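Local coordinates for protein HP0721 (PDB 2XRH), which is a secreted Helicobacter pylori protein of unknown function whose helical DUF1104 region binds nicotinic acid in the crystal, at residues G24-P28 against Q29-D33. Numbering follows the deposited sequence.
Sequences GVVAP and QDIVD. With NIO (nicotinic acid), chain B.
Ala27 O accepts a hydrogen bond from Asp30 N (2.9 Å) and Pro28 O one from Ile31 N (3.1 Å), so the backbone makes two overlapping type I turns that lead from the loop after helix 16-21 into helix 31-44. The second bond is the straighter, 166° at the hydrogen. Two waters brace the turns. One accepts from Ala27 N and donates to Asp30 OD2 (2.7 Å); chi1 of -62° puts the carboxylate beside its own backbone N, which turns it back toward the loop. The other takes the hydrogen of Val32 N and gives one to Pro28 O, a water-mediated link where a helix would have a direct i to i+4 bond. On the apolar side Val26 points CG1 anti to its N (chi1 172°), and this methyl meets Ile31 CD1 at 3.7 Å while also touching Asp30 CB. Ile31 packs against Arg76, Val80 and Ala83 of helix 70-86 and helps line the nicotinic acid pocket. Its CG1 and CD1 approach the C1 edge of the pyridine ring from one side of its plane, CG1 just beyond the rim and CD1 farther out. Arg76 links the loop to the ligand, NH2 hydrogen-bonded to Val26 O and NH1 to the nicotinic acid. Gly24, in a left-handed backbone conformation with a positive phi, borders the same pocket near the ligand's carboxylate. The closest approach of Ile31 to the ligand is CD1 to ring atom C1, 3.6 Å.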
ATOM      1  N   GLY A  24      -8.472  -0.244 -10.960  1.00 10.83           N
ATOM      2  CA  GLY A  24      -8.528  -0.876  -9.614  1.00 11.76           C
ATOM      3  C   GLY A  24      -9.367  -2.131  -9.515  1.00 13.82           C
ATOM      4  O   GLY A  24      -9.314  -2.828  -8.489  1.00 16.52           O
ATOM      5  N   VAL A  25     -10.140  -2.445 -10.552  1.00 12.91           N
ATOM      6  CA  VAL A  25     -11.024  -3.614 -10.566  1.00 14.60           C
ATOM      7  C   VAL A  25     -10.657  -4.642 -11.611  1.00 13.09           C
ATOM      8  O   VAL A  25     -11.211  -5.735 -11.587  1.00 15.45           O
ATOM      9  CB  VAL A  25     -12.492  -3.213 -10.725  1.00 16.88           C
ATOM     10  CG1 VAL A  25     -12.855  -2.261  -9.649  1.00 22.02           C
ATOM     11  CG2 VAL A  25     -12.730  -2.615 -11.998  1.00 21.18           C
ATOM     12  N   VAL A  26      -9.720  -4.316 -12.497  1.00 11.70           N
ATOM     13  CA  VAL A  26      -9.320  -5.253 -13.555  1.00 11.89           C
ATOM     14  C   VAL A  26      -8.673  -6.468 -12.865  1.00 11.24           C
ATOM     15  O   VAL A  26      -7.932  -6.311 -11.926  1.00 11.95           O
ATOM     16  CB  VAL A  26      -8.319  -4.601 -14.548  1.00 11.92           C
ATOM     17  CG1 VAL A  26      -7.749  -5.584 -15.537  1.00 13.17           C
ATOM     18  CG2 VAL A  26      -8.976  -3.428 -15.292  1.00 13.94           C
ATOM     19  N   ALA A  27      -8.976  -7.665 -13.342  1.00 11.91           N
ATOM     20  CA  ALA A  27      -8.440  -8.886 -12.729  1.00 12.41           C
ATOM     21  C   ALA A  27      -6.938  -8.967 -12.968  1.00 11.61           C
ATOM     22  O   ALA A  27      -6.451  -8.531 -14.011  1.00 12.14           O
ATOM     23  CB  ALA A  27      -9.124 -10.114 -13.301  1.00 14.25           C
ATOM     24  N   PRO A  28      -6.186  -9.480 -12.003  1.00 12.03           N
ATOM     25  CA  PRO A  28      -4.739  -9.624 -12.231  1.00 12.29           C
ATOM     26  C   PRO A  28      -4.394 -10.348 -13.528  1.00 12.69           C
ATOM     27  O   PRO A  28      -3.408 -10.003 -14.167  1.00 12.83           O
ATOM     28  CB  PRO A  28      -4.266 -10.346 -10.987  1.00 12.68           C
ATOM     29  CG  PRO A  28      -5.207  -9.854  -9.908  1.00 12.68           C
ATOM     30  CD  PRO A  28      -6.548  -9.722 -10.594  1.00 13.31           C
ATOM     31  N   GLN A  29      -5.170 -11.355 -13.899  1.00 12.74           N
ATOM     32  CA  GLN A  29      -4.890 -12.122 -15.113  1.00 13.82           C
ATOM     33  C   GLN A  29      -4.983 -11.259 -16.379  1.00 13.04           C
ATOM     34  O   GLN A  29      -4.489 -11.642 -17.402  1.00 14.80           O
ATOM     35  CB  GLN A  29      -5.825 -13.332 -15.226  1.00 13.49           C
ATOM     36  CG  GLN A  29      -7.285 -12.940 -15.426  1.00 15.65           C
ATOM     37  CD  GLN A  29      -8.264 -14.059 -15.225  1.00 20.70           C
ATOM     38  OE1 GLN A  29      -8.697 -14.679 -16.177  1.00 21.68           O
ATOM     39  NE2 GLN A  29      -8.626 -14.309 -13.978  1.00 22.08           N
ATOM     40  N   ASP A  30      -5.648 -10.096 -16.272  1.00 13.62           N
ATOM     41  CA  ASP A  30      -5.838  -9.160 -17.395  1.00 12.98           C
ATOM     42  C   ASP A  30      -5.022  -7.894 -17.240  1.00 12.31           C
ATOM     43  O   ASP A  30      -5.070  -7.049 -18.147  1.00 12.57           O
ATOM     44  CB  ASP A  30      -7.307  -8.767 -17.537  1.00 12.56           C
ATOM     45  CG  ASP A  30      -8.205  -9.947 -17.841  1.00 16.83           C
ATOM     46  OD1 ASP A  30      -7.812 -10.801 -18.676  1.00 20.61           O
ATOM     47  OD2 ASP A  30      -9.324 -10.010 -17.267  1.00 19.28           O
ATOM     48  N   ILE A  31      -4.196  -7.811 -16.202  1.00 12.39           N
ATOM     49  CA  ILE A  31      -3.539  -6.555 -15.869  1.00 11.18           C
ATOM     50  C   ILE A  31      -2.440  -6.161 -16.830  1.00 11.48           C
ATOM     51  O   ILE A  31      -2.275  -4.977 -17.095  1.00 12.06           O
ATOM     52  CB  ILE A  31      -3.082  -6.440 -14.361  1.00 11.72           C
ATOM     53  CG1 ILE A  31      -3.188  -4.976 -13.875  1.00 13.37           C
ATOM     54  CG2 ILE A  31      -1.708  -7.068 -14.089  1.00 13.47           C
ATOM     55  CD1 ILE A  31      -4.700  -4.472 -13.750  1.00 14.94           C
ATOM     56  N   VAL A  32      -1.687  -7.126 -17.360  1.00 12.94           N
ATOM     57  CA  VAL A  32      -0.645  -6.786 -18.326  1.00 13.41           C
ATOM     58  C   VAL A  32      -1.278  -6.203 -19.605  1.00 13.63           C
ATOM     59  O   VAL A  32      -0.841  -5.177 -20.110  1.00 13.53           O
ATOM     60  CB  VAL A  32       0.279  -8.008 -18.640  1.00 13.85           C
ATOM     61  CG1 VAL A  32       1.166  -7.750 -19.849  1.00 14.95           C
ATOM     62  CG2 VAL A  32       1.137  -8.313 -17.412  1.00 15.46           C
ATOM     63  N   ASP A  33      -2.317  -6.833 -20.110  1.00 14.34           N
ATOM     64  CA  ASP A  33      -3.005  -6.337 -21.274  1.00 16.12           C
ATOM     65  C   ASP A  33      -3.636  -4.974 -21.018  1.00 14.79           C
ATOM     66  O   ASP A  33      -3.572  -4.089 -21.853  1.00 14.07           O
ATOM     67  CB  ASP A  33      -4.088  -7.313 -21.722  1.00 17.63           C
ATOM     68  CG  ASP A  33      -3.524  -8.560 -22.422  1.00 22.91           C
ATOM     69  OD1 ASP A  33      -2.321  -8.615 -22.749  1.00 27.77           O
ATOM     70  OD2 ASP A  33      -4.309  -9.500 -22.624  1.00 29.13           O
TER
HETATM   71  N   NIO B 200      -2.045  -1.150 -13.832  1.00 22.98           N
HETATM   72  C1  NIO B 200      -3.075  -1.382 -12.993  1.00 22.77           C
HETATM   73  C2  NIO B 200      -2.882  -1.338 -11.601  1.00 24.01           C
HETATM   74  C3  NIO B 200      -1.646  -1.093 -11.077  1.00 23.03           C
HETATM   75  C4  NIO B 200      -0.614  -0.855 -11.972  1.00 24.72           C
HETATM   76  C5  NIO B 200      -0.836  -0.894 -13.346  1.00 23.73           C
HETATM   77  C6  NIO B 200      -3.992  -1.686 -10.675  1.00 29.14           C
HETATM   78  O1  NIO B 200      -3.672  -2.219  -9.573  1.00 30.85           O
HETATM   79  O2  NIO B 200      -5.165  -1.519 -11.033  1.00 28.67           O
HETATM   80  O   HOH W   1     -10.542  -8.107 -15.706  1.00 17.78           O
HETATM   81  O   HOH W   2      -1.868 -10.023 -16.583  1.00 16.52           O